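Local coordinates for protein oligogalacturonate lyase (Yersinia enterocolitica subsp. enterocolitica, PDB 3PE7) that probably cleaves oligogalacturonates by beta-elimination in the cytoplasm, with a manganese ion bound in a seven-bladed beta-propeller, at residues L50-A55 with Q70-L75; Q74-R79 with D93-V98; F161-P166 with H211-A216; A204-G209 with T241-V246. All coordinates share one frame; numbering follows the deposited sequence.

Interaction 1: residues L50-A55 with Q70-L75; sequences LLFGGA and QVATQL
Leu51 and Phe52 of strand 49-54 reach Leu75 and Ala72. Ala72 belongs to strand 71-74, and Leu75 comes just after it. Both meetings are apolar. In the first, CD1 of Leu51 lies 3.7 Å from CD1 of Leu75. Only these branch ends touch, and the two side chains cross obliquely. Leu51 has CG opposite the backbone N (chi1 -179°), which stretches the chain out from its strand so that a methyl arrives at the partner. Leu95 of the strand 94-99 packs on both leucines.

The second meeting is between a ring and a methyl. CB of Ala72 sits near the plane of the Phe52 ring, at its edge, 4.2 Å from CZ. The carbonyl oxygen of Leu50 also lies in the ring plane, 3.8 Å from CD2 of Phe52. Leu65 also touches the ring, and Ile7 touches Ala72. Leu51 and Phe52 are consecutive, and they leave opposite faces of their strand, so the two patches are separate.

No hydrogen bond passes directly between 50-55 and 70-75. The backbone of 50-55 pairs instead with the intervening strand 61-66, through Phe52 with Tyr63 and Leu50 with Leu65. Some polar groups of 70-75 bond elsewhere. Leu75 O accepts from Lys3 NZ, and Gln74 NE2 donates to Asp57 OD2, a ligand of the first calcium ion.

The four touching residues are buried. Strands 49-54 and 71-74 flank 61-66 in one antiparallel sheet, and the side chains, with Leu75 just past the strand end, bridge over that middle strand. This is the build of a blade in a beta-propeller.

Interaction 2: residues Q74-R79 with D93-V98; sequences QLTEGR and DALFYV
Thr76 and Tyr97 approach from opposite directions and make the closest packing here. The methyl CG2 of Thr76 lies 3.6 Å from CE1 of Tyr97 and 3.7 Å from CZ of Tyr97, at an oblique angle to the ring. It also comes within 4.1 Å of CD2 of Leu95. That same Leu95 methyl meets CD1 of Leu75 at 3.9 Å. One branch of Leu95 therefore fills the corner between Leu75 and Thr76.

In Thr76, OG1 sits between the backbone N and the carbonyl carbon (chi1 65°). This leaves CG2 anti to the carbonyl carbon and facing Tyr97, while OG1 serves Asp81 OD2 and the backbone N of Tyr62. Gln74 NE2 donates to Thr76 O over 3.0 Å at 161°, with the acceptor in the amide plane.

The other side is looser. The Glu77 side chain heads away and is exposed. The backbone O of Glu77 is 2.9 Å from a water, and that water is also 2.9 Å from OH of Tyr97. Glu114 OE1 also bonds this OH, so the hydroxyl has both a water and an acid as partners.

Residues 74-79 lead out of one propeller blade, and 94-98 lie in the next. The chemistry implies that the blades join here by methyl and ring packing, with polar groups satisfied by water, an acid or the backbone.

Interaction 3: residues F161-P166 with H211-A216; sequences FYFTKP and HDLVDA
Tyr162 pushes its ring into the shallow hollow between Leu213 and Val214. The two sides belong to neighbouring blades of the beta-propeller. The loop with residues 161-166 leads into strand 168-174. The loop with residues 211-216 leads into strand 218-222. Each therefore lies between the second and third strands of its blade.

The ring is the bump. Its CE2 lies 3.9 Å from CG1 of Val214, and its CE1 lies 4.2 Å from CB of Leu213. The two residues thus receive the ring from its two flanks, both obliquely. Tyr162 has chi1 165°, with CG opposite the backbone N, and this projects the ring out of its own loop and into the gap.

A second bump points the other way. CD1 of Leu213 reaches CZ of Phe163 at 3.6 Å, and the two side chains stand at about a right angle. Phe163 is also backed by its neighbour: CD1 of Tyr162 sits 3.7 Å above the centre of the Phe163 ring. Leu213 and Phe163 are exposed, and Val214 is the buried member.

Trp189 and Pro210 also touch Tyr162 and add to the walls of its site. Within 161-166, OG1 and N of Thr164 both donate to Phe161 O. At the end of the ring, the Tyr162 hydroxyl hydrogen-bonds a water (2.7 Å) that lies in the ring plane, and this water accepts a hydrogen bond from N of Asp215 over 3.0 Å.

Interaction 4: residues A204-G209 with T241-V246; sequences AFCHEG and THEFWV
Trp245 brings its indole up against Ala204. From CB the chain turns at CG, which is anti to the carbonyl carbon (chi1 -74°), and this lays the NE1-CE2-CZ2 side of the indole along the methyl. CD1 is still 4.8 Å from CB of Ala204. NE1 comes to 3.7 Å of that same Ala204 CB. CE2 follows at 3.9 Å, and CZ2 matches NE1 at 3.7 Å. The methyl meets this side obliquely, and CH2 beyond it draws away again. The indole N-H is used as well: NE1 donates to Ile194 O, a backbone atom of the strand that pairs with 202-207. Leu220 and Pro197 also touch the indole.

Strand 202-207 belongs to one blade of the seven-bladed beta-propeller. Strand 238-245 opens the next blade, and the touching parts run nearly antiparallel, 167° apart, without any hydrogen bond between them. Their side chains fill the seam between the blades.

Further along, Glu243 meets Cys206. Its chain is bent at chi2 (-79°), which folds the carboxylate back so that OE2 lies 3.8 Å from CB of Cys206. OE2 also hydrogen-bonds His192 ND1. OE1 forms a salt bridge to Arg217 NH1. Glu208 OE1 forms a salt bridge to Arg217 NH2. The two acids might otherwise repel, with Glu208 OE1 6.6 Å from Glu243 OE2, and Arg217 probably offsets both charges.

In the fold
Interactions 1, 2 and 4 are buried, whereas interaction 3 lies partly at the surface, its centre about 22 Å from the chain centre against about 11 Å for interaction 4. Interaction 1 stays within one blade. The other three span neighbouring blades. Interactions 1 and 2 share Gln74 and Leu75 and join through Leu51 CD2 and Leu95 CD1, 3.7 Å apart, so they form one continuous apolar patch. Interactions 3 and 4 share the blade of 190-230 but join it to different neighbouring blades, and they meet at a probable hydrogen bond between His207 and Asp215. Waters enter interactions 2 and 3. Charge matters chiefly in interaction 4.

Interaction 1: residues L50-A55 with Q70-L75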
loop_
_atom_site.group_PDB
_atom_site.type_symbol
_atom_site.label_atom_id
_atom_site.label_comp_id
_atom_site.label_asym_id
_atom_site.label_seq_id
_atom_site.Cartn_x
_atom_site.Cartn_y
_atom_site.Cartn_z
ATOM N N LEU A 50 10.874 12.158 -1.748
ATOM C CA LEU A 50 9.776 11.226 -2.042
ATOM C C LEU A 50 10.211 10.111 -2.995
ATOM O O LEU A 50 10.687 10.376 -4.089
ATOM C CB LEU A 50 8.586 11.991 -2.637
ATOM C CG LEU A 50 7.390 11.190 -3.176
ATOM C CD1 LEU A 50 6.723 10.397 -2.054
ATOM C CD2 LEU A 50 6.392 12.105 -3.872
ATOM N N LEU A 51 10.041 8.873 -2.548
ATOM C CA LEU A 51 10.246 7.660 -3.345
ATOM C C LEU A 51 9.057 7.456 -4.290
ATOM O O LEU A 51 7.902 7.539 -3.857
ATOM C CB LEU A 51 10.287 6.457 -2.402
ATOM C CG LEU A 51 10.513 5.079 -3.058
ATOM C CD1 LEU A 51 11.939 4.971 -3.601
ATOM C CD2 LEU A 51 10.228 3.965 -2.057
ATOM N N PHE A 52 9.351 7.148 -5.550
ATOM C CA PHE A 52 8.303 6.846 -6.542
ATOM C C PHE A 52 8.826 5.949 -7.671
ATOM O O PHE A 52 10.022 5.673 -7.774
ATOM C CB PHE A 52 7.652 8.129 -7.088
ATOM C CG PHE A 52 8.495 8.888 -8.066
ATOM C CD1 PHE A 52 8.238 8.779 -9.426
ATOM C CD2 PHE A 52 9.546 9.730 -7.638
ATOM C CE1 PHE A 52 9.002 9.484 -10.368
ATOM C CE2 PHE A 52 10.330 10.448 -8.567
ATOM C CZ PHE A 52 10.063 10.322 -9.941
ATOM N N GLY A 53 7.917 5.477 -8.503
ATOM C CA GLY A 53 8.291 4.643 -9.655
ATOM C C GLY A 53 8.072 5.452 -10.919
ATOM O O GLY A 53 7.084 6.196 -11.035
ATOM N N GLY A 54 9.019 5.357 -11.846
ATOM C CA GLY A 54 8.969 6.132 -13.087
ATOM C C GLY A 54 9.541 5.351 -14.253
ATOM O O GLY A 54 10.324 4.422 -14.072
ATOM N N ALA A 55 9.116 5.722 -15.460
ATOM C CA ALA A 55 9.488 4.971 -16.662
ATOM C C ALA A 55 10.539 5.668 -17.538
ATOM O O ALA A 55 10.737 5.272 -18.670
ATOM C CB ALA A 55 8.228 4.656 -17.486
ATOM N N GLN A 70 13.351 19.823 -6.911
ATOM C CA GLN A 70 12.599 19.238 -8.033
ATOM C C GLN A 70 13.464 18.317 -8.892
ATOM O O GLN A 70 13.141 18.055 -10.032
ATOM C CB GLN A 70 11.868 20.312 -8.859
ATOM C CG GLN A 70 10.949 21.137 -7.966
ATOM C CD GLN A 70 10.157 22.216 -8.665
ATOM O OE1 GLN A 70 9.555 23.066 -7.997
ATOM N NE2 GLN A 70 10.149 22.205 -10.000
ATOM N N VAL A 71 14.550 17.804 -8.318
ATOM C CA VAL A 71 15.381 16.836 -9.022
ATOM C C VAL A 71 15.078 15.423 -8.562
ATOM O O VAL A 71 14.998 15.162 -7.363
ATOM C CB VAL A 71 16.901 17.166 -8.862
ATOM C CG1 VAL A 71 17.772 16.045 -9.451
ATOM C CG2 VAL A 71 17.219 18.505 -9.523
ATOM N N ALA A 72 14.877 14.525 -9.533
ATOM C CA ALA A 72 14.686 13.101 -9.265
ATOM C C ALA A 72 15.974 12.343 -9.573
ATOM O O ALA A 72 16.563 12.505 -10.647
ATOM C CB ALA A 72 13.569 12.572 -10.118
ATOM N N THR A 73 16.410 11.514 -8.638
ATOM C CA THR A 73 17.575 10.672 -8.873
ATOM C C THR A 73 17.112 9.233 -9.105
ATOM O O THR A 73 16.346 8.698 -8.309
ATOM C CB THR A 73 18.537 10.728 -7.671
ATOM O OG1 THR A 73 18.930 12.090 -7.447
ATOM C CG2 THR A 73 19.803 9.857 -7.936
ATOM N N GLN A 74 17.579 8.619 -10.189
ATOM C CA GLN A 74 17.267 7.218 -10.463
ATOM C C GLN A 74 18.005 6.324 -9.491
ATOM O O GLN A 74 19.248 6.390 -9.395
ATOM C CB GLN A 74 17.640 6.850 -11.908
ATOM C CG GLN A 74 17.178 5.445 -12.303
ATOM C CD GLN A 74 17.403 5.157 -13.767
ATOM O OE1 GLN A 74 17.530 6.078 -14.582
ATOM N NE2 GLN A 74 17.409 3.872 -14.121
ATOM N N LEU A 75 17.249 5.487 -8.785
ATOM C CA LEU A 75 17.783 4.633 -7.710
ATOM C C LEU A 75 18.107 3.224 -8.178
ATOM O O LEU A 75 19.053 2.618 -7.699
ATOM C CB LEU A 75 16.797 4.538 -6.543
ATOM C CG LEU A 75 16.362 5.850 -5.872
ATOM C CD1 LEU A 75 15.372 5.518 -4.750
ATOM C CD2 LEU A 75 17.579 6.579 -5.306
#

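Interaction 2: residues Q74-R79 with D93-V98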
loop_
_atom_site.group_PDB
_atom_site.type_symbol
_atom_site.label_atom_id
_atom_site.label_comp_id
_atom_site.label_asym_id
_atom_site.label_seq_id
_atom_site.Cartn_x
_atom_site.Cartn_y
_atom_site.Cartn_z
ATOM N N GLN A 74 17.579 8.619 -10.189
ATOM C CA GLN A 74 17.267 7.218 -10.463
ATOM C C GLN A 74 18.005 6.324 -9.491
ATOM O O GLN A 74 19.248 6.390 -9.395
ATOM C CB GLN A 74 17.640 6.850 -11.908
ATOM C CG GLN A 74 17.178 5.445 -12.303
ATOM C CD GLN A 74 17.403 5.157 -13.767
ATOM O OE1 GLN A 74 17.530 6.078 -14.582
ATOM N NE2 GLN A 74 17.409 3.872 -14.121
ATOM N N LEU A 75 17.249 5.487 -8.785
ATOM C CA LEU A 75 17.783 4.633 -7.710
ATOM C C LEU A 75 18.107 3.224 -8.178
ATOM O O LEU A 75 19.053 2.618 -7.699
ATOM C CB LEU A 75 16.797 4.538 -6.543
ATOM C CG LEU A 75 16.362 5.850 -5.872
ATOM C CD1 LEU A 75 15.372 5.518 -4.750
ATOM C CD2 LEU A 75 17.579 6.579 -5.306
ATOM N N THR A 76 17.262 2.679 -9.045
ATOM C CA THR A 76 17.438 1.303 -9.517
ATOM C C THR A 76 17.384 1.302 -11.061
ATOM O O THR A 76 16.891 2.256 -11.679
ATOM C CB THR A 76 16.364 0.350 -8.925
ATOM O OG1 THR A 76 15.056 0.725 -9.399
ATOM C CG2 THR A 76 16.364 0.381 -7.391
ATOM N N GLU A 77 17.902 0.232 -11.665
ATOM C CA GLU A 77 17.898 0.111 -13.108
ATOM C C GLU A 77 17.640 -1.327 -13.527
ATOM O O GLU A 77 17.822 -2.263 -12.740
ATOM C CB GLU A 77 19.224 0.644 -13.682
ATOM C CG GLU A 77 20.461 -0.129 -13.240
ATOM C CD GLU A 77 21.775 0.473 -13.742
ATOM O OE1 GLU A 77 21.782 1.611 -14.255
ATOM O OE2 GLU A 77 22.827 -0.200 -13.622
ATOM N N GLY A 78 17.204 -1.497 -14.769
ATOM C CA GLY A 78 16.935 -2.824 -15.300
ATOM C C GLY A 78 15.460 -3.152 -15.379
ATOM O O GLY A 78 14.616 -2.330 -15.029
ATOM N N ARG A 79 15.143 -4.371 -15.814
ATOM C CA ARG A 79 13.762 -4.702 -16.214
ATOM C C ARG A 79 12.824 -5.412 -15.216
ATOM O O ARG A 79 11.643 -5.639 -15.534
ATOM C CB ARG A 79 13.787 -5.481 -17.548
ATOM C CG ARG A 79 14.372 -4.658 -18.699
ATOM N N ASP A 93 17.810 6.091 5.054
ATOM C CA ASP A 93 19.106 5.813 4.457
ATOM C C ASP A 93 19.112 4.625 3.494
ATOM O O ASP A 93 20.144 4.331 2.881
ATOM C CB ASP A 93 20.178 5.629 5.547
ATOM C CG ASP A 93 19.858 4.513 6.524
ATOM O OD1 ASP A 93 20.761 4.163 7.320
ATOM O OD2 ASP A 93 18.724 3.984 6.564
ATOM N N ALA A 94 17.975 3.942 3.388
ATOM C CA ALA A 94 17.888 2.756 2.526
ATOM C C ALA A 94 16.541 2.616 1.836
ATOM O O ALA A 94 15.520 3.074 2.342
ATOM C CB ALA A 94 18.199 1.487 3.313
ATOM N N LEU A 95 16.558 1.966 0.676
ATOM C CA LEU A 95 15.343 1.505 0.010
ATOM C C LEU A 95 15.333 -0.020 0.019
ATOM O O LEU A 95 16.346 -0.643 -0.290
ATOM C CB LEU A 95 15.301 1.999 -1.433
ATOM C CG LEU A 95 14.429 1.248 -2.448
ATOM C CD1 LEU A 95 12.932 1.470 -2.169
ATOM C CD2 LEU A 95 14.805 1.727 -3.846
ATOM N N PHE A 96 14.202 -0.610 0.391
ATOM C CA PHE A 96 13.984 -2.061 0.243
ATOM C C PHE A 96 12.948 -2.303 -0.847
ATOM O O PHE A 96 11.917 -1.626 -0.889
ATOM C CB PHE A 96 13.490 -2.685 1.544
ATOM C CG PHE A 96 14.522 -2.695 2.636
ATOM C CD1 PHE A 96 14.651 -1.604 3.496
ATOM C CD2 PHE A 96 15.360 -3.794 2.802
ATOM C CE1 PHE A 96 15.621 -1.613 4.524
ATOM C CE2 PHE A 96 16.324 -3.820 3.832
ATOM C CZ PHE A 96 16.461 -2.723 4.683
ATOM N N TYR A 97 13.225 -3.259 -1.737
ATOM C CA TYR A 97 12.281 -3.585 -2.803
ATOM C C TYR A 97 12.583 -4.982 -3.333
ATOM O O TYR A 97 13.630 -5.556 -3.029
ATOM C CB TYR A 97 12.374 -2.552 -3.946
ATOM C CG TYR A 97 13.573 -2.755 -4.850
ATOM C CD1 TYR A 97 14.862 -2.383 -4.445
ATOM C CD2 TYR A 97 13.424 -3.327 -6.122
ATOM C CE1 TYR A 97 15.967 -2.570 -5.284
ATOM C CE2 TYR A 97 14.536 -3.518 -6.959
ATOM C CZ TYR A 97 15.794 -3.142 -6.534
ATOM O OH TYR A 97 16.897 -3.337 -7.347
ATOM N N VAL A 98 11.665 -5.516 -4.130
ATOM C CA VAL A 98 11.839 -6.844 -4.729
ATOM C C VAL A 98 12.192 -6.734 -6.224
ATOM O O VAL A 98 11.515 -6.043 -7.008
ATOM C CB VAL A 98 10.595 -7.725 -4.559
ATOM C CG1 VAL A 98 10.819 -9.112 -5.225
ATOM C CG2 VAL A 98 10.247 -7.894 -3.085
HETATM O O HOH W 1 16.937 -3.564 -10.250
#

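Interaction 3: residues F161-P166 with H211-A216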
loop_
_atom_site.group_PDB
_atom_site.type_symbol
_atom_site.label_atom_id
_atom_site.label_comp_id
_atom_site.label_asym_id
_atom_site.label_seq_id
_atom_site.Cartn_x
_atom_site.Cartn_y
_atom_site.Cartn_z
ATOM N N PHE A 161 -8.275 -18.855 -8.446
ATOM C CA PHE A 161 -7.114 -19.284 -7.671
ATOM C C PHE A 161 -7.501 -19.676 -6.241
ATOM O O PHE A 161 -6.946 -20.623 -5.674
ATOM C CB PHE A 161 -6.073 -18.166 -7.643
ATOM C CG PHE A 161 -4.765 -18.583 -7.060
ATOM C CD1 PHE A 161 -4.008 -19.600 -7.652
ATOM C CD2 PHE A 161 -4.276 -17.966 -5.915
ATOM C CE1 PHE A 161 -2.783 -19.986 -7.100
ATOM C CE2 PHE A 161 -3.045 -18.347 -5.371
ATOM C CZ PHE A 161 -2.304 -19.358 -5.963
ATOM N N TYR A 162 -8.444 -18.932 -5.682
ATOM C CA TYR A 162 -8.925 -19.164 -4.315
ATOM C C TYR A 162 -9.375 -20.619 -4.083
ATOM O O TYR A 162 -9.072 -21.214 -3.050
ATOM C CB TYR A 162 -10.068 -18.194 -4.006
ATOM C CG TYR A 162 -10.897 -18.550 -2.782
ATOM C CD1 TYR A 162 -12.182 -19.095 -2.916
ATOM C CD2 TYR A 162 -10.404 -18.332 -1.500
ATOM C CE1 TYR A 162 -12.947 -19.423 -1.795
ATOM C CE2 TYR A 162 -11.157 -18.664 -0.369
ATOM C CZ TYR A 162 -12.428 -19.204 -0.524
ATOM O OH TYR A 162 -13.181 -19.517 0.588
ATOM N N PHE A 163 -10.060 -21.189 -5.067
ATOM C CA PHE A 163 -10.636 -22.528 -4.923
ATOM C C PHE A 163 -9.607 -23.653 -5.008
ATOM O O PHE A 163 -9.914 -24.798 -4.641
ATOM C CB PHE A 163 -11.734 -22.734 -5.970
ATOM C CG PHE A 163 -12.840 -21.726 -5.888
ATOM C CD1 PHE A 163 -13.922 -21.931 -5.036
ATOM C CD2 PHE A 163 -12.798 -20.564 -6.655
ATOM C CE1 PHE A 163 -14.957 -20.991 -4.963
ATOM C CE2 PHE A 163 -13.835 -19.609 -6.585
ATOM C CZ PHE A 163 -14.910 -19.830 -5.741
ATOM N N THR A 164 -8.396 -23.333 -5.466
ATOM C CA THR A 164 -7.324 -24.322 -5.590
ATOM C C THR A 164 -6.651 -24.672 -4.265
ATOM O O THR A 164 -5.870 -25.607 -4.208
ATOM C CB THR A 164 -6.230 -23.889 -6.595
ATOM O OG1 THR A 164 -5.544 -22.739 -6.097
ATOM C CG2 THR A 164 -6.820 -23.592 -7.977
ATOM N N LYS A 165 -6.956 -23.914 -3.207
ATOM C CA LYS A 165 -6.349 -24.138 -1.885
ATOM C C LYS A 165 -4.829 -24.248 -1.952
ATOM O O LYS A 165 -4.247 -25.282 -1.571
ATOM C CB LYS A 165 -6.948 -25.378 -1.196
ATOM C CG LYS A 165 -8.372 -25.192 -0.722
ATOM C CD LYS A 165 -8.862 -26.416 0.041
ATOM C CE LYS A 165 -10.369 -26.506 0.013
ATOM N NZ LYS A 165 -11.037 -25.647 1.039
ATOM N N PRO A 166 -4.167 -23.186 -2.439
ATOM C CA PRO A 166 -2.718 -23.226 -2.607
ATOM C C PRO A 166 -2.003 -23.319 -1.267
ATOM O O PRO A 166 -2.492 -22.781 -0.266
ATOM C CB PRO A 166 -2.399 -21.875 -3.250
ATOM C CG PRO A 166 -3.537 -20.962 -2.789
ATOM C CD PRO A 166 -4.741 -21.865 -2.775
ATOM N N HIS A 211 -14.634 -11.731 -1.532
ATOM C CA HIS A 211 -15.045 -11.093 -0.279
ATOM C C HIS A 211 -16.208 -11.792 0.407
ATOM O O HIS A 211 -16.280 -11.835 1.647
ATOM C CB HIS A 211 -15.403 -9.613 -0.522
ATOM C CG HIS A 211 -16.573 -9.416 -1.437
ATOM N ND1 HIS A 211 -17.856 -9.218 -0.974
ATOM C CD2 HIS A 211 -16.653 -9.393 -2.791
ATOM C CE1 HIS A 211 -18.677 -9.083 -2.002
ATOM N NE2 HIS A 211 -17.972 -9.182 -3.117
ATOM N N ASP A 212 -17.123 -12.327 -0.398
ATOM C CA ASP A 212 -18.345 -12.923 0.114
ATOM C C ASP A 212 -18.227 -14.434 0.333
ATOM O O ASP A 212 -19.175 -15.079 0.789
ATOM C CB ASP A 212 -19.543 -12.576 -0.793
ATOM C CG ASP A 212 -19.337 -12.993 -2.253
ATOM O OD1 ASP A 212 -18.186 -12.997 -2.745
ATOM O OD2 ASP A 212 -20.354 -13.300 -2.926
ATOM N N LEU A 213 -17.059 -14.991 0.029
ATOM C CA LEU A 213 -16.853 -16.431 0.167
ATOM C C LEU A 213 -15.912 -16.823 1.296
ATOM O O LEU A 213 -16.086 -17.882 1.899
ATOM C CB LEU A 213 -16.372 -17.049 -1.150
ATOM C CG LEU A 213 -17.357 -16.972 -2.327
ATOM C CD1 LEU A 213 -16.749 -17.671 -3.532
ATOM C CD2 LEU A 213 -18.729 -17.565 -1.988
ATOM N N VAL A 214 -14.929 -15.975 1.590
ATOM C CA VAL A 214 -13.946 -16.311 2.616
ATOM C C VAL A 214 -14.631 -16.506 3.973
ATOM O O VAL A 214 -15.556 -15.765 4.319
ATOM C CB VAL A 214 -12.776 -15.283 2.695
ATOM C CG1 VAL A 214 -11.969 -15.303 1.403
ATOM C CG2 VAL A 214 -13.275 -13.855 2.989
ATOM N N ASP A 215 -14.186 -17.524 4.709
ATOM C CA ASP A 215 -14.637 -17.777 6.083
ATOM C C ASP A 215 -14.535 -16.512 6.956
ATOM O O ASP A 215 -15.501 -16.099 7.607
ATOM C CB ASP A 215 -13.887 -18.983 6.708
ATOM C CG ASP A 215 -12.343 -18.790 6.794
ATOM O OD1 ASP A 215 -11.719 -19.500 7.622
ATOM O OD2 ASP A 215 -11.736 -17.967 6.068
ATOM N N ALA A 216 -13.364 -15.892 6.933
ATOM C CA ALA A 216 -13.129 -14.623 7.609
ATOM C C ALA A 216 -11.935 -13.983 6.950
ATOM O O ALA A 216 -10.935 -14.647 6.655
ATOM C CB ALA A 216 -12.875 -14.828 9.105
HETATM O O HOH W 2 -12.348 -19.359 3.146
#

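Interaction 4: residues A204-G209 with T241-V246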
loop_
_atom_site.group_PDB
_atom_site.type_symbol
_atom_site.label_atom_id
_atom_site.label_comp_id
_atom_site.label_asym_id
_atom_site.label_seq_id
_atom_site.Cartn_x
_atom_site.Cartn_y
_atom_site.Cartn_z
ATOM N N ALA A 204 -0.723 -9.252 11.571
ATOM C CA ALA A 204 -2.023 -9.378 10.941
ATOM C C ALA A 204 -1.791 -9.986 9.572
ATOM O O ALA A 204 -0.733 -9.791 8.987
ATOM C CB ALA A 204 -2.718 -8.010 10.813
ATOM N N PHE A 205 -2.774 -10.739 9.088
ATOM C CA PHE A 205 -2.735 -11.297 7.713
ATOM C C PHE A 205 -4.150 -11.632 7.301
ATOM O O PHE A 205 -5.067 -11.593 8.117
ATOM C CB PHE A 205 -1.834 -12.549 7.620
ATOM C CG PHE A 205 -2.355 -13.739 8.392
ATOM C CD1 PHE A 205 -3.019 -14.777 7.739
ATOM C CD2 PHE A 205 -2.164 -13.837 9.774
ATOM C CE1 PHE A 205 -3.499 -15.868 8.448
ATOM C CE2 PHE A 205 -2.650 -14.938 10.481
ATOM C CZ PHE A 205 -3.312 -15.951 9.816
ATOM N N CYS A 206 -4.350 -11.938 6.020
ATOM C CA CYS A 206 -5.701 -12.220 5.537
ATOM C C CYS A 206 -5.855 -13.594 4.902
ATOM O O CYS A 206 -4.879 -14.236 4.489
ATOM C CB CYS A 206 -6.179 -11.141 4.542
ATOM S SG CYS A 206 -5.372 -11.155 2.902
ATOM N N HIS A 207 -7.109 -14.019 4.825
ATOM C CA HIS A 207 -7.492 -15.092 3.911
ATOM C C HIS A 207 -7.926 -14.387 2.644
ATOM O O HIS A 207 -8.964 -13.713 2.622
ATOM C CB HIS A 207 -8.618 -15.930 4.501
ATOM C CG HIS A 207 -8.183 -16.814 5.631
ATOM N ND1 HIS A 207 -9.040 -17.701 6.251
ATOM C CD2 HIS A 207 -6.988 -16.949 6.256
ATOM C CE1 HIS A 207 -8.391 -18.345 7.205
ATOM N NE2 HIS A 207 -7.149 -17.894 7.243
ATOM N N GLU A 208 -7.087 -14.499 1.615
ATOM C CA GLU A 208 -7.358 -13.863 0.320
ATOM C C GLU A 208 -8.418 -14.660 -0.442
ATOM O O GLU A 208 -8.573 -15.869 -0.238
ATOM C CB GLU A 208 -6.058 -13.711 -0.489
ATOM C CG GLU A 208 -6.179 -12.814 -1.744
ATOM C CD GLU A 208 -6.866 -11.494 -1.443
ATOM O OE1 GLU A 208 -6.187 -10.591 -0.958
ATOM O OE2 GLU A 208 -8.083 -11.364 -1.675
ATOM N N GLY A 209 -9.155 -13.969 -1.305
ATOM C CA GLY A 209 -10.209 -14.602 -2.080
ATOM C C GLY A 209 -11.456 -13.740 -2.104
ATOM O O GLY A 209 -11.483 -12.665 -1.493
ATOM N N THR A 241 -12.866 -5.651 4.342
ATOM C CA THR A 241 -11.801 -5.464 3.371
ATOM C C THR A 241 -11.023 -4.209 3.747
ATOM O O THR A 241 -11.392 -3.523 4.732
ATOM C CB THR A 241 -12.392 -5.361 1.926
ATOM O OG1 THR A 241 -11.328 -5.351 0.963
ATOM C CG2 THR A 241 -13.281 -4.137 1.782
ATOM N N HIS A 242 -9.965 -3.922 2.975
ATOM C CA HIS A 242 -9.190 -2.681 3.110
ATOM C C HIS A 242 -8.514 -2.542 4.464
ATOM O O HIS A 242 -8.266 -1.420 4.921
ATOM C CB HIS A 242 -10.069 -1.448 2.841
ATOM C CG HIS A 242 -10.683 -1.430 1.473
ATOM N ND1 HIS A 242 -11.492 -0.403 1.034
ATOM C CD2 HIS A 242 -10.591 -2.305 0.442
ATOM C CE1 HIS A 242 -11.907 -0.669 -0.192
ATOM N NE2 HIS A 242 -11.364 -1.813 -0.580
ATOM N N GLU A 243 -8.205 -3.676 5.094
ATOM C CA GLU A 243 -7.614 -3.627 6.437
ATOM C C GLU A 243 -6.209 -3.017 6.407
ATOM O O GLU A 243 -5.435 -3.210 5.461
ATOM C CB GLU A 243 -7.618 -5.010 7.131
ATOM C CG GLU A 243 -6.550 -6.006 6.634
ATOM C CD GLU A 243 -6.920 -6.685 5.321
ATOM O OE1 GLU A 243 -8.089 -6.543 4.862
ATOM O OE2 GLU A 243 -6.030 -7.365 4.741
ATOM N N PHE A 244 -5.910 -2.233 7.437
ATOM C CA PHE A 244 -4.577 -1.672 7.614
ATOM C C PHE A 244 -4.357 -1.356 9.093
ATOM O O PHE A 244 -5.323 -1.186 9.848
ATOM C CB PHE A 244 -4.330 -0.422 6.746
ATOM C CG PHE A 244 -5.144 0.783 7.139
ATOM C CD1 PHE A 244 -4.572 1.814 7.906
ATOM C CD2 PHE A 244 -6.475 0.904 6.745
ATOM C CE1 PHE A 244 -5.328 2.945 8.263
ATOM C CE2 PHE A 244 -7.230 2.022 7.077
ATOM C CZ PHE A 244 -6.655 3.054 7.841
ATOM N N TRP A 245 -3.092 -1.319 9.501
ATOM C CA TRP A 245 -2.724 -0.833 10.826
ATOM C C TRP A 245 -2.691 0.691 10.836
ATOM O O TRP A 245 -2.050 1.307 9.978
ATOM C CB TRP A 245 -1.321 -1.322 11.228
ATOM C CG TRP A 245 -1.233 -2.796 11.605
ATOM C CD1 TRP A 245 -0.542 -3.781 10.924
ATOM C CD2 TRP A 245 -1.845 -3.434 12.723
ATOM N NE1 TRP A 245 -0.682 -4.991 11.577
ATOM C CE2 TRP A 245 -1.492 -4.809 12.670
ATOM C CE3 TRP A 245 -2.652 -2.979 13.776
ATOM C CZ2 TRP A 245 -1.907 -5.726 13.640
ATOM C CZ3 TRP A 245 -3.075 -3.896 14.749
ATOM C CH2 TRP A 245 -2.711 -5.260 14.660
ATOM N N VAL A 246 -3.346 1.306 11.821
ATOM C CA VAL A 246 -3.016 2.717 12.115
ATOM C C VAL A 246 -1.503 2.740 12.365
ATOM O O VAL A 246 -0.983 1.853 13.041
ATOM C CB VAL A 246 -3.777 3.247 13.349
ATOM C CG1 VAL A 246 -3.545 4.763 13.529
ATOM C CG2 VAL A 246 -5.272 2.980 13.207
#